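Local coordinates for esterase family protein (Staphylococcus aureus, PDB 7L0A) that probably hydrolyses S-formylglutathione to formate and glutathione, acting as a serine esterase of the esterase D family, at residues Ala154-Gln159 against Leu220-Tyr225; Gly131-Ile136 against Thr184-Tyr189; Leu14-Pro19 against Tyr107-Gln112. All blocks are in the same frame, centred on the assembly; numbering follows the deposited sequence.

Contact 1 (Ala154-Gln159 against Leu220-Tyr225); sequences AVFEAQ and LDFIDY
Phe156 and Phe222 lie ring on ring, and their geometry is that of an offset stack: the centroids are 3.9 Å apart and the planes deviate by only 3°. The closest pair is Phe156 CE1 and Phe222 CE2 at 3.5 Å. Phe222 CB also sits over the Phe156 face, 4.0 Å from the ring centroid, a CH-pi contact. Although the rings are parallel, the side chains cross at about a right angle. Phe156 carries CG anti to its carbonyl carbon (chi1 -68°), whereas Phe222 holds CG anti to the backbone N (chi1 -171°) and lays its ring out from the helix. On the opposite face Ala154 CB sits above the rim of the Phe156 ring. At the partly exposed margin, two carboxylates approach: Glu157 OE2 and Asp221 OD2 are 4.1 Å apart, like charges that might raise the proton affinity of either group. Gln217 donates a hydrogen bond to Asp221 OD1. The stack joins the loop after strand 148-152 to helix 216-228. Ile136 of helix 130-141 touches both rings, while from helix 188-197 Tyr189 meets Phe222 edge-to-face and Leu192 packs on it.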
ATOM      1  N   ALA B 154      18.241 -22.144   4.823  1.00 15.46           N
ATOM      2  CA  ALA B 154      17.877 -22.203   3.416  1.00 15.47           C
ATOM      3  C   ALA B 154      17.973 -23.617   2.845  1.00 16.98           C
ATOM      4  O   ALA B 154      18.729 -24.471   3.314  1.00 17.08           O
ATOM      5  CB  ALA B 154      18.757 -21.262   2.590  1.00 17.02           C
ATOM      6  N   VAL B 155      17.136 -23.840   1.837  1.00 16.96           N
ATOM      7  CA  VAL B 155      17.181 -24.994   0.934  1.00 16.95           C
ATOM      8  C   VAL B 155      18.207 -24.717  -0.159  1.00 14.70           C
ATOM      9  O   VAL B 155      18.023 -23.820  -0.988  1.00 19.19           O
ATOM     10  CB  VAL B 155      15.782 -25.225   0.349  1.00 17.69           C
ATOM     11  CG1 VAL B 155      15.793 -26.217  -0.803  1.00 22.05           C
ATOM     12  CG2 VAL B 155      14.792 -25.681   1.427  1.00 20.31           C
ATOM     13  N   PHE B 156      19.312 -25.468  -0.146  1.00 17.40           N
ATOM     14  CA  PHE B 156      20.386 -25.302  -1.120  1.00 17.93           C
ATOM     15  C   PHE B 156      20.520 -26.461  -2.099  1.00 18.21           C
ATOM     16  O   PHE B 156      21.293 -26.353  -3.082  1.00 20.47           O
ATOM     17  CB  PHE B 156      21.752 -25.124  -0.419  1.00 19.53           C
ATOM     18  CG  PHE B 156      21.916 -23.820   0.359  1.00 16.81           C
ATOM     19  CD1 PHE B 156      21.900 -22.600  -0.286  1.00 18.52           C
ATOM     20  CD2 PHE B 156      22.132 -23.845   1.738  1.00 17.54           C
ATOM     21  CE1 PHE B 156      22.068 -21.402   0.434  1.00 17.84           C
ATOM     22  CE2 PHE B 156      22.306 -22.668   2.446  1.00 17.30           C
ATOM     23  CZ  PHE B 156      22.262 -21.450   1.798  1.00 18.60           C
ATOM     24  N   GLU B 157      19.868 -27.584  -1.817  1.00 20.48           N
ATOM     25  CA  GLU B 157      20.067 -28.796  -2.574  1.00 24.16           C
ATOM     26  C   GLU B 157      18.748 -29.344  -3.078  1.00 20.36           C
ATOM     27  O   GLU B 157      17.721 -29.269  -2.421  1.00 20.78           O
ATOM     28  CB  GLU B 157      20.720 -29.914  -1.735  1.00 24.08           C
ATOM     29  CG  GLU B 157      21.886 -29.485  -0.907  1.00 42.38           C
ATOM     30  CD  GLU B 157      22.769 -30.652  -0.549  1.00 49.97           C
ATOM     31  OE1 GLU B 157      22.467 -31.783  -0.994  1.00 59.67           O
ATOM     32  OE2 GLU B 157      23.771 -30.446   0.170  1.00 52.94           O
ATOM     33  N   ALA B 158      18.831 -30.010  -4.230  1.00 18.14           N
ATOM     34  CA  ALA B 158      17.632 -30.569  -4.841  1.00 21.29           C
ATOM     35  C   ALA B 158      16.935 -31.578  -3.933  1.00 19.53           C
ATOM     36  O   ALA B 158      15.697 -31.640  -3.888  1.00 26.72           O
ATOM     37  CB  ALA B 158      18.022 -31.228  -6.168  1.00 22.74           C
ATOM     38  N   GLN B 159      17.699 -32.412  -3.231  1.00 22.43           N
ATOM     39  CA  GLN B 159      16.986 -33.415  -2.460  1.00 30.72           C
ATOM     40  C   GLN B 159      16.221 -32.794  -1.298  1.00 33.05           C
ATOM     41  O   GLN B 159      15.214 -33.360  -0.850  1.00 34.43           O
ATOM     42  CB  GLN B 159      17.899 -34.503  -1.915  1.00 46.65           C
ATOM     43  CG  GLN B 159      17.044 -35.722  -1.555  1.00 55.73           C
ATOM     44  CD  GLN B 159      17.721 -36.685  -0.619  1.00 63.28           C
ATOM     45  OE1 GLN B 159      18.947 -36.674  -0.477  1.00 52.14           O
ATOM     46  NE2 GLN B 159      16.927 -37.531   0.036  1.00 65.43           N
ATOM     47  N   LEU B 220      25.969 -26.305   6.127  1.00 19.73           N
ATOM     48  CA  LEU B 220      27.416 -26.377   6.281  1.00 18.84           C
ATOM     49  C   LEU B 220      28.077 -26.796   4.976  1.00 20.05           C
ATOM     50  O   LEU B 220      29.161 -26.313   4.632  1.00 21.73           O
ATOM     51  CB  LEU B 220      27.790 -27.357   7.390  1.00 23.23           C
ATOM     52  CG  LEU B 220      27.350 -26.941   8.797  1.00 27.13           C
ATOM     53  CD1 LEU B 220      27.832 -28.037   9.775  1.00 30.16           C
ATOM     54  CD2 LEU B 220      27.866 -25.587   9.218  1.00 25.55           C
ATOM     55  N   ASP B 221      27.464 -27.736   4.259  1.00 20.75           N
ATOM     56  CA  ASP B 221      28.049 -28.169   2.991  1.00 21.20           C
ATOM     57  C   ASP B 221      28.123 -27.010   2.005  1.00 21.18           C
ATOM     58  O   ASP B 221      29.106 -26.864   1.260  1.00 21.92           O
ATOM     59  CB  ASP B 221      27.226 -29.303   2.394  1.00 26.18           C
ATOM     60  CG  ASP B 221      27.406 -30.608   3.136  1.00 28.46           C
ATOM     61  OD1 ASP B 221      28.324 -30.707   3.990  1.00 30.35           O
ATOM     62  OD2 ASP B 221      26.603 -31.528   2.870  1.00 34.91           O
ATOM     63  N   PHE B 222      27.082 -26.185   1.970  1.00 22.63           N
ATOM     64  CA  PHE B 222      27.058 -25.064   1.050  1.00 16.88           C
ATOM     65  C   PHE B 222      28.146 -24.055   1.386  1.00 19.96           C
ATOM     66  O   PHE B 222      28.862 -23.588   0.489  1.00 18.48           O
ATOM     67  CB  PHE B 222      25.689 -24.386   1.078  1.00 18.94           C
ATOM     68  CG  PHE B 222      25.498 -23.350   0.015  1.00 18.98           C
ATOM     69  CD1 PHE B 222      25.309 -23.731  -1.313  1.00 21.75           C
ATOM     70  CD2 PHE B 222      25.551 -21.998   0.320  1.00 19.82           C
ATOM     71  CE1 PHE B 222      25.155 -22.777  -2.314  1.00 21.77           C
ATOM     72  CE2 PHE B 222      25.379 -21.054  -0.677  1.00 20.51           C
ATOM     73  CZ  PHE B 222      25.196 -21.434  -1.993  1.00 23.19           C
ATOM     74  N   ILE B 223      28.265 -23.671   2.664  1.00 22.29           N
ATOM     75  CA  ILE B 223      29.282 -22.671   2.990  1.00 17.54           C
ATOM     76  C   ILE B 223      30.684 -23.238   2.816  1.00 19.74           C
ATOM     77  O   ILE B 223      31.626 -22.496   2.532  1.00 20.51           O
ATOM     78  CB  ILE B 223      29.105 -22.089   4.402  1.00 20.35           C
ATOM     79  CG1 ILE B 223      29.283 -23.144   5.486  1.00 20.61           C
ATOM     80  CG2 ILE B 223      27.742 -21.450   4.504  1.00 21.37           C
ATOM     81  CD1 ILE B 223      29.174 -22.570   6.903  1.00 25.76           C
ATOM     82  N   ASP B 224      30.870 -24.538   3.031  1.00 19.81           N
ATOM     83  CA  ASP B 224      32.151 -25.159   2.735  1.00 20.09           C
ATOM     84  C   ASP B 224      32.513 -25.022   1.257  1.00 22.79           C
ATOM     85  O   ASP B 224      33.672 -24.731   0.906  1.00 20.44           O
ATOM     86  CB  ASP B 224      32.085 -26.624   3.155  1.00 22.81           C
ATOM     87  CG  ASP B 224      32.287 -26.824   4.648  1.00 50.84           C
ATOM     88  OD1 ASP B 224      32.564 -25.829   5.351  1.00 54.39           O
ATOM     89  OD2 ASP B 224      32.147 -27.978   5.121  1.00 59.21           O
ATOM     90  N   TYR B 225      31.539 -25.212   0.372  1.00 20.44           N
ATOM     91  CA  TYR B 225      31.790 -24.988  -1.042  1.00 18.00           C
ATOM     92  C   TYR B 225      32.082 -23.518  -1.332  1.00 20.57           C
ATOM     93  O   TYR B 225      33.031 -23.203  -2.063  1.00 19.34           O
ATOM     94  CB  TYR B 225      30.618 -25.520  -1.891  1.00 20.29           C
ATOM     95  CG  TYR B 225      30.920 -25.467  -3.382  1.00 16.54           C
ATOM     96  CD1 TYR B 225      32.001 -26.155  -3.915  1.00 22.40           C
ATOM     97  CD2 TYR B 225      30.135 -24.713  -4.260  1.00 20.72           C
ATOM     98  CE1 TYR B 225      32.292 -26.095  -5.276  1.00 23.79           C
ATOM     99  CE2 TYR B 225      30.430 -24.642  -5.619  1.00 21.52           C
ATOM    100  CZ  TYR B 225      31.511 -25.347  -6.123  1.00 25.10           C
ATOM    101  OH  TYR B 225      31.794 -25.271  -7.473  1.00 27.79           O
TER

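Contact 2 (Gly131-Ile136 against Thr184-Tyr189); sequences GGYGTI and TEHDPY
The contact borders the probable active site of an alpha/beta-hydrolase: residues 131-136 begin at the last glycine of what fits a GxSxG nucleophile elbow, and the side chain of Tyr133 is about 7 Å from that of Ser129, the predicted nucleophile. Tyr133 reaches across to His186, donating a hydrogen bond from its OH to His186 O over 2.7 Å. The acceptor lies at the ring edge, close to the plane of the phenol; the hydroxyl approaches His186 O at a C=O...O angle of 117°, well off the C=O direction and tilted 25° from the carbonyl plane. A water donates to Tyr133 OH at 2.7 Å and is also hydrogen-bonded to His186 ND1, again at 2.7 Å. The hydroxyl is thus both donor and acceptor, and the water links the tyrosine to the imidazole edge of the residue whose carbonyl it grips. With CG anti to the backbone N (chi1 170°), the Tyr133 ring extends outward from its helix to that carbonyl.

In the fold, helix 130-141 follows the elbow, and the opposing residues form the turn leading into helix 188-197. Several bonds shape this turn: Thr184 to Asp187 make a type I beta turn, and Thr184 OG1 accepts from His186 N at 3.1 Å, an ST turn. Asp187 is the N-cap, its OD1 taking Tyr189 N at 3.0 Å from above the carboxylate plane, while OD2 accepts from Gly183 N. Pro188, in the first turn of that helix, supplies the apolar part of the contact. Its CG lies 3.9 Å from Tyr133 CE2, and its CB is 4.2 Å from Ile136 CG2; both side chains cross the proline at about a right angle. Beyond this, Lys137 of helix 130-141 donates to Glu185 O.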
ATOM      1  N   GLY B 131      12.123 -19.622   0.960  1.00 15.37           N
ATOM      2  CA  GLY B 131      12.514 -18.243   0.799  1.00 14.68           C
ATOM      3  C   GLY B 131      14.011 -18.017   0.880  1.00 14.68           C
ATOM      4  O   GLY B 131      14.497 -16.984   0.421  1.00 15.57           O
ATOM      5  N   GLY B 132      14.744 -18.946   1.492  1.00 16.25           N
ATOM      6  CA  GLY B 132      16.188 -18.856   1.501  1.00 14.74           C
ATOM      7  C   GLY B 132      16.768 -19.358   0.188  1.00 15.29           C
ATOM      8  O   GLY B 132      17.759 -18.829  -0.302  1.00 17.12           O
ATOM      9  N   TYR B 133      16.136 -20.397  -0.371  1.00 14.74           N
ATOM     10  CA  TYR B 133      16.412 -20.792  -1.764  1.00 14.20           C
ATOM     11  C   TYR B 133      16.161 -19.623  -2.711  1.00 19.05           C
ATOM     12  O   TYR B 133      17.022 -19.277  -3.536  1.00 16.15           O
ATOM     13  CB  TYR B 133      15.539 -21.984  -2.131  1.00 16.21           C
ATOM     14  CG  TYR B 133      15.518 -22.379  -3.588  1.00 16.33           C
ATOM     15  CD1 TYR B 133      14.628 -21.810  -4.471  1.00 14.86           C
ATOM     16  CD2 TYR B 133      16.373 -23.337  -4.062  1.00 20.07           C
ATOM     17  CE1 TYR B 133      14.575 -22.168  -5.798  1.00 19.84           C
ATOM     18  CE2 TYR B 133      16.340 -23.700  -5.390  1.00 23.95           C
ATOM     19  CZ  TYR B 133      15.444 -23.100  -6.241  1.00 22.78           C
ATOM     20  OH  TYR B 133      15.426 -23.465  -7.575  1.00 25.33           O
ATOM     21  N   GLY B 134      15.005 -18.956  -2.562  1.00 15.46           N
ATOM     22  CA  GLY B 134      14.755 -17.750  -3.345  1.00 15.89           C
ATOM     23  C   GLY B 134      15.846 -16.713  -3.164  1.00 15.07           C
ATOM     24  O   GLY B 134      16.341 -16.126  -4.138  1.00 17.15           O
ATOM     25  N   THR B 135      16.230 -16.462  -1.904  1.00 15.14           N
ATOM     26  CA  THR B 135      17.224 -15.442  -1.630  1.00 14.11           C
ATOM     27  C   THR B 135      18.526 -15.720  -2.351  1.00 15.38           C
ATOM     28  O   THR B 135      19.093 -14.824  -2.995  1.00 16.90           O
ATOM     29  CB  THR B 135      17.467 -15.311  -0.129  1.00 18.42           C
ATOM     30  OG1 THR B 135      16.274 -14.794   0.474  1.00 17.64           O
ATOM     31  CG2 THR B 135      18.584 -14.322   0.176  1.00 17.47           C
ATOM     32  N   ILE B 136      19.036 -16.959  -2.246  1.00 15.97           N
ATOM     33  CA  ILE B 136      20.306 -17.285  -2.887  1.00 15.94           C
ATOM     34  C   ILE B 136      20.162 -17.297  -4.407  1.00 20.21           C
ATOM     35  O   ILE B 136      21.084 -16.875  -5.120  1.00 18.92           O
ATOM     36  CB  ILE B 136      20.870 -18.612  -2.350  1.00 16.15           C
ATOM     37  CG1 ILE B 136      22.357 -18.762  -2.708  1.00 18.92           C
ATOM     38  CG2 ILE B 136      20.134 -19.828  -2.843  1.00 17.12           C
ATOM     39  CD1 ILE B 136      23.263 -17.793  -1.987  1.00 21.85           C
ATOM     40  N   THR B 184      21.129 -27.144 -13.474  1.00 23.89           N
ATOM     41  CA  THR B 184      20.291 -26.217 -14.213  1.00 19.54           C
ATOM     42  C   THR B 184      20.148 -24.939 -13.386  1.00 21.32           C
ATOM     43  O   THR B 184      20.618 -24.862 -12.243  1.00 24.58           O
ATOM     44  CB  THR B 184      18.893 -26.783 -14.503  1.00 26.17           C
ATOM     45  OG1 THR B 184      18.103 -26.740 -13.302  1.00 21.82           O
ATOM     46  CG2 THR B 184      18.954 -28.227 -15.014  1.00 26.66           C
ATOM     47  N   GLU B 185      19.437 -23.950 -13.965  1.00 26.22           N
ATOM     48  CA  GLU B 185      19.163 -22.696 -13.279  1.00 25.16           C
ATOM     49  C   GLU B 185      18.337 -22.874 -12.022  1.00 28.82           C
ATOM     50  O   GLU B 185      18.143 -21.889 -11.282  1.00 25.05           O
ATOM     51  CB  GLU B 185      18.424 -21.733 -14.230  1.00 28.89           C
ATOM     52  CG  GLU B 185      17.103 -22.265 -14.791  1.00 62.81           C
ATOM     53  CD  GLU B 185      17.185 -22.654 -16.266  1.00 82.50           C
ATOM     54  OE1 GLU B 185      17.968 -23.575 -16.616  1.00 73.99           O
ATOM     55  OE2 GLU B 185      16.465 -22.022 -17.079  1.00 87.55           O
ATOM     56  N   HIS B 186      17.835 -24.071 -11.750  1.00 20.44           N
ATOM     57  CA  HIS B 186      17.107 -24.336 -10.527  1.00 19.79           C
ATOM     58  C   HIS B 186      17.986 -24.874  -9.407  1.00 23.19           C
ATOM     59  O   HIS B 186      17.494 -25.052  -8.284  1.00 20.95           O
ATOM     60  CB  HIS B 186      15.961 -25.310 -10.810  1.00 18.61           C
ATOM     61  CG  HIS B 186      15.032 -24.829 -11.874  1.00 26.52           C
ATOM     62  ND1 HIS B 186      14.128 -23.818 -11.666  1.00 22.62           N
ATOM     63  CD2 HIS B 186      14.915 -25.176 -13.178  1.00 29.59           C
ATOM     64  CE1 HIS B 186      13.465 -23.585 -12.784  1.00 30.12           C
ATOM     65  NE2 HIS B 186      13.926 -24.393 -13.718  1.00 30.28           N
ATOM     66  N   ASP B 187      19.258 -25.128  -9.679  1.00 20.57           N
ATOM     67  CA  ASP B 187      20.198 -25.703  -8.721  1.00 16.43           C
ATOM     68  C   ASP B 187      21.116 -24.615  -8.205  1.00 19.58           C
ATOM     69  O   ASP B 187      21.882 -24.049  -8.994  1.00 19.87           O
ATOM     70  CB  ASP B 187      20.979 -26.805  -9.443  1.00 17.02           C
ATOM     71  CG  ASP B 187      22.104 -27.412  -8.616  1.00 24.53           C
ATOM     72  OD1 ASP B 187      22.266 -27.053  -7.426  1.00 24.56           O
ATOM     73  OD2 ASP B 187      22.825 -28.286  -9.173  1.00 23.81           O
ATOM     74  N   PRO B 188      21.069 -24.264  -6.908  1.00 18.54           N
ATOM     75  CA  PRO B 188      21.896 -23.144  -6.433  1.00 20.88           C
ATOM     76  C   PRO B 188      23.366 -23.328  -6.702  1.00 24.80           C
ATOM     77  O   PRO B 188      24.078 -22.340  -6.896  1.00 23.40           O
ATOM     78  CB  PRO B 188      21.606 -23.101  -4.930  1.00 17.67           C
ATOM     79  CG  PRO B 188      20.186 -23.607  -4.842  1.00 19.77           C
ATOM     80  CD  PRO B 188      20.100 -24.709  -5.877  1.00 20.24           C
ATOM     81  N   TYR B 189      23.844 -24.565  -6.712  1.00 20.16           N
ATOM     82  CA  TYR B 189      25.256 -24.807  -6.955  1.00 21.76           C
ATOM     83  C   TYR B 189      25.630 -24.499  -8.400  1.00 25.51           C
ATOM     84  O   TYR B 189      26.709 -23.962  -8.660  1.00 24.04           O
ATOM     85  CB  TYR B 189      25.560 -26.252  -6.600  1.00 18.53           C
ATOM     86  CG  TYR B 189      25.758 -26.545  -5.147  1.00 21.74           C
ATOM     87  CD1 TYR B 189      24.669 -26.821  -4.321  1.00 23.04           C
ATOM     88  CD2 TYR B 189      27.035 -26.580  -4.590  1.00 22.32           C
ATOM     89  CE1 TYR B 189      24.859 -27.130  -2.998  1.00 22.92           C
ATOM     90  CE2 TYR B 189      27.219 -26.881  -3.257  1.00 22.84           C
ATOM     91  CZ  TYR B 189      26.124 -27.131  -2.466  1.00 22.55           C
ATOM     92  OH  TYR B 189      26.307 -27.430  -1.120  1.00 27.19           O
TER
HETATM   93  O   HOH W   1      13.718 -22.413  -9.372  1.00 26.14           O

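Contact 3 (Leu14-Pro19 against Tyr107-Gln112); sequences LNYHSP and YDYVHQ
Tyr107 O, two residues ahead of the Tyr109 that meets Leu14 and Tyr16, is gripped twice by His111: ND1 donates to it at 2.7 Å and the backbone N at 3.1 Å, from opposite faces of the carbonyl. Tyr107 O lies in the imidazole plane, so the ND1 bond, together with that between NE2 and Asn123 OD1, helps set the ring's rotation. No hydrogen bond joins the two segments, which meet through apolar side-chain atoms. Tyr109 CE2 lies over one face of the Tyr16 ring, displaced toward its rim and 3.8 Å from Tyr16 CD2; the planes are obliquely inclined at 31° with centroids 4.9 Å apart. Strand 9-17, outermost in its own chain's sheet, packs here against helix 99-113. Tyr16 places CG between its backbone N and carbonyl carbon (chi1 77°), which swings the ring toward that helix, where its OH is hydrogen-bonded to Glu105 OE1. In one of its two modelled conformers Leu14 comes opposite to Tyr109 and sets CD2 at the ring edge, 3.8 Å from Tyr109 CE2, a doubtful contact. Phe38 of the second subunit stacks on Tyr109, and a strand of that subunit extends the sheet by pairing antiparallel with Leu14 and Asn15.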
ATOM      1  N   LEU B  14      -1.754  -4.664   0.736  0.69 13.16           N
ATOM      2  CA  LEU B  14      -2.096  -4.391  -0.652  0.69 14.02           C
ATOM      3  C   LEU B  14      -2.528  -5.670  -1.352  0.69 17.10           C
ATOM      4  O   LEU B  14      -1.819  -6.674  -1.305  0.69 16.76           O
ATOM      5  CB  LEU B  14      -0.873  -3.762  -1.360  0.69 19.23           C
ATOM      6  CG  LEU B  14      -0.962  -3.219  -2.781  0.69 17.51           C
ATOM      7  CD1 LEU B  14       0.076  -2.108  -2.928  0.69 18.09           C
ATOM      8  CD2 LEU B  14      -0.752  -4.307  -3.829  0.69 18.15           C
ATOM      9  N   ASN B  15      -3.682  -5.618  -2.016  0.69 13.75           N
ATOM     10  CA  ASN B  15      -4.240  -6.718  -2.809  0.69 14.53           C
ATOM     11  C   ASN B  15      -4.279  -6.228  -4.246  0.69 13.34           C
ATOM     12  O   ASN B  15      -4.916  -5.220  -4.535  0.69 15.59           O
ATOM     13  CB  ASN B  15      -5.642  -7.083  -2.303  0.69 14.49           C
ATOM     14  CG  ASN B  15      -6.251  -8.266  -3.004  0.69 22.55           C
ATOM     15  OD1 ASN B  15      -6.071  -8.462  -4.191  0.69 31.96           O
ATOM     16  ND2 ASN B  15      -7.022  -9.048  -2.262  0.69 30.86           N
ATOM     17  N   TYR B  16      -3.581  -6.912  -5.151  1.00 13.81           N
ATOM     18  CA  TYR B  16      -3.515  -6.433  -6.528  1.00 14.16           C
ATOM     19  C   TYR B  16      -3.586  -7.625  -7.471  1.00 15.48           C
ATOM     20  O   TYR B  16      -3.325  -8.755  -7.079  1.00 15.64           O
ATOM     21  CB  TYR B  16      -2.244  -5.589  -6.801  1.00 13.15           C
ATOM     22  CG  TYR B  16      -0.964  -6.359  -6.967  1.00 13.56           C
ATOM     23  CD1 TYR B  16      -0.379  -7.076  -5.906  1.00 17.27           C
ATOM     24  CD2 TYR B  16      -0.369  -6.437  -8.204  1.00 17.87           C
ATOM     25  CE1 TYR B  16       0.800  -7.812  -6.108  1.00 15.86           C
ATOM     26  CE2 TYR B  16       0.778  -7.175  -8.405  1.00 17.32           C
ATOM     27  CZ  TYR B  16       1.354  -7.863  -7.367  1.00 14.39           C
ATOM     28  OH  TYR B  16       2.502  -8.604  -7.561  1.00 19.48           O
ATOM     29  N   HIS B  17      -3.977  -7.360  -8.713  1.00 16.24           N
ATOM     30  CA  HIS B  17      -3.883  -8.376  -9.759  1.00 14.60           C
ATOM     31  C   HIS B  17      -2.467  -8.415 -10.334  1.00 14.36           C
ATOM     32  O   HIS B  17      -1.954  -7.411 -10.823  1.00 15.34           O
ATOM     33  CB  HIS B  17      -4.887  -8.094 -10.874  1.00 14.20           C
ATOM     34  CG  HIS B  17      -4.879  -9.146 -11.930  1.00 18.91           C
ATOM     35  ND1 HIS B  17      -4.047  -9.090 -13.026  1.00 27.85           N
ATOM     36  CD2 HIS B  17      -5.575 -10.295 -12.034  1.00 23.66           C
ATOM     37  CE1 HIS B  17      -4.255 -10.157 -13.778  1.00 22.55           C
ATOM     38  NE2 HIS B  17      -5.170 -10.908 -13.192  1.00 26.82           N
ATOM     39  N   SER B  18      -1.819  -9.568 -10.234  1.00 14.66           N
ATOM     40  CA  SER B  18      -0.465  -9.761 -10.726  1.00 14.93           C
ATOM     41  C   SER B  18      -0.481 -10.159 -12.194  1.00 15.06           C
ATOM     42  O   SER B  18      -1.043 -11.208 -12.525  1.00 16.65           O
ATOM     43  CB  SER B  18       0.215 -10.852  -9.928  1.00 18.23           C
ATOM     44  OG  SER B  18       1.415 -11.266 -10.525  1.00 16.48           O
ATOM     45  N   PRO B  19       0.077  -9.329 -13.094  1.00 16.07           N
ATOM     46  CA  PRO B  19       0.207  -9.740 -14.512  1.00 17.82           C
ATOM     47  C   PRO B  19       1.019 -11.003 -14.685  1.00 21.99           C
ATOM     48  O   PRO B  19       0.716 -11.819 -15.574  1.00 19.57           O
ATOM     49  CB  PRO B  19       0.897  -8.539 -15.161  1.00 19.94           C
ATOM     50  CG  PRO B  19       0.755  -7.396 -14.210  1.00 28.33           C
ATOM     51  CD  PRO B  19       0.584  -7.969 -12.816  1.00 16.33           C
ATOM     52  N   TYR B 107       9.154  -6.472  -6.839  1.00 14.66           N
ATOM     53  CA  TYR B 107      10.231  -5.501  -6.700  1.00 14.72           C
ATOM     54  C   TYR B 107       9.957  -4.268  -7.556  1.00 13.90           C
ATOM     55  O   TYR B 107       9.995  -3.128  -7.062  1.00 14.67           O
ATOM     56  CB  TYR B 107      11.579  -6.138  -7.080  1.00 14.54           C
ATOM     57  CG  TYR B 107      12.743  -5.183  -6.929  1.00 16.43           C
ATOM     58  CD1 TYR B 107      13.000  -4.197  -7.887  1.00 16.82           C
ATOM     59  CD2 TYR B 107      13.578  -5.247  -5.820  1.00 15.54           C
ATOM     60  CE1 TYR B 107      14.047  -3.280  -7.698  1.00 18.51           C
ATOM     61  CE2 TYR B 107      14.640  -4.367  -5.652  1.00 20.10           C
ATOM     62  CZ  TYR B 107      14.865  -3.384  -6.581  1.00 25.13           C
ATOM     63  OH  TYR B 107      15.901  -2.481  -6.402  1.00 20.87           O
ATOM     64  N   ASP B 108       9.662  -4.481  -8.837  1.00 15.89           N
ATOM     65  CA  ASP B 108       9.472  -3.363  -9.752  1.00 15.44           C
ATOM     66  C   ASP B 108       8.261  -2.532  -9.340  1.00 16.99           C
ATOM     67  O   ASP B 108       8.336  -1.298  -9.301  1.00 18.91           O
ATOM     68  CB  ASP B 108       9.326  -3.882 -11.180  1.00 16.33           C
ATOM     69  CG  ASP B 108      10.650  -4.333 -11.791  1.00 24.15           C
ATOM     70  OD1 ASP B 108      11.728  -4.083 -11.199  1.00 26.48           O
ATOM     71  OD2 ASP B 108      10.598  -4.945 -12.884  1.00 22.43           O
ATOM     72  N   TYR B 109       7.138  -3.194  -9.022  1.00 14.24           N
ATOM     73  CA  TYR B 109       5.895  -2.500  -8.696  1.00 15.05           C
ATOM     74  C   TYR B 109       6.059  -1.618  -7.455  1.00 15.18           C
ATOM     75  O   TYR B 109       5.708  -0.430  -7.459  1.00 15.39           O
ATOM     76  CB  TYR B 109       4.791  -3.550  -8.499  1.00 14.74           C
ATOM     77  CG  TYR B 109       3.399  -3.082  -8.159  1.00 15.42           C
ATOM     78  CD1 TYR B 109       2.791  -2.020  -8.832  1.00 15.31           C
ATOM     79  CD2 TYR B 109       2.666  -3.744  -7.191  1.00 19.09           C
ATOM     80  CE1 TYR B 109       1.518  -1.611  -8.523  1.00 18.34           C
ATOM     81  CE2 TYR B 109       1.387  -3.339  -6.866  1.00 20.58           C
ATOM     82  CZ  TYR B 109       0.816  -2.279  -7.560  1.00 20.11           C
ATOM     83  OH  TYR B 109      -0.475  -1.894  -7.239  1.00 23.37           O
ATOM     84  N   VAL B 110       6.630  -2.177  -6.385  1.00 14.78           N
ATOM     85  CA  VAL B 110       6.690  -1.379  -5.156  1.00 13.96           C
ATOM     86  C   VAL B 110       7.704  -0.258  -5.286  1.00 16.24           C
ATOM     87  O   VAL B 110       7.550   0.789  -4.653  1.00 16.54           O
ATOM     88  CB  VAL B 110       6.977  -2.249  -3.919  1.00 13.43           C
ATOM     89  CG1 VAL B 110       5.835  -3.269  -3.738  1.00 16.89           C
ATOM     90  CG2 VAL B 110       8.342  -2.918  -3.936  1.00 14.06           C
ATOM     91  N   HIS B 111       8.758  -0.441  -6.087  1.00 13.83           N
ATOM     92  CA  HIS B 111       9.709   0.649  -6.295  1.00 14.47           C
ATOM     93  C   HIS B 111       9.148   1.724  -7.220  1.00 18.42           C
ATOM     94  O   HIS B 111       9.560   2.884  -7.109  1.00 21.20           O
ATOM     95  CB  HIS B 111      11.044   0.155  -6.827  1.00 14.59           C
ATOM     96  CG  HIS B 111      11.886  -0.537  -5.790  1.00 15.91           C
ATOM     97  ND1 HIS B 111      11.680  -1.850  -5.419  1.00 17.68           N
ATOM     98  CD2 HIS B 111      12.954  -0.111  -5.084  1.00 16.91           C
ATOM     99  CE1 HIS B 111      12.579  -2.196  -4.511  1.00 17.70           C
ATOM    100  NE2 HIS B 111      13.373  -1.154  -4.303  1.00 16.08           N
ATOM    101  N   GLN B 112       8.174   1.399  -8.065  1.00 16.31           N
ATOM    102  CA  GLN B 112       7.501   2.443  -8.831  1.00 18.30           C
ATOM    103  C   GLN B 112       6.515   3.231  -7.986  1.00 20.96           C
ATOM    104  O   GLN B 112       6.454   4.463  -8.087  1.00 20.78           O
ATOM    105  CB  GLN B 112       6.779   1.865 -10.053  1.00 16.14           C
ATOM    106  CG  GLN B 112       7.674   1.271 -11.127  1.00 19.51           C
ATOM    107  CD  GLN B 112       8.568   2.293 -11.803  1.00 29.07           C
ATOM    108  OE1 GLN B 112       8.093   3.121 -12.568  1.00 25.02           O
ATOM    109  NE2 GLN B 112       9.865   2.226 -11.533  1.00 27.32           N
TER

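From the N terminus, contact 3 closes first, bringing residues 107-112 of helix 99-113 back to strand 9-17 near the subunit interface. It is complete before the other two open, and its centre lies about 31 Å from that of contact 1, on the opposite side of the chain's centre. Contacts 2 and 1 then interlock: their segments follow in the order 131-136, 154-159, 184-189, 220-225, so the two loops cross. They also touch, with Phe156 O 3.4 Å from Pro188 CG. Together these crossed contacts tie helices 130-141, 188-197 and 216-228 to the loop after strand 148-152, near the predicted catalytic residues.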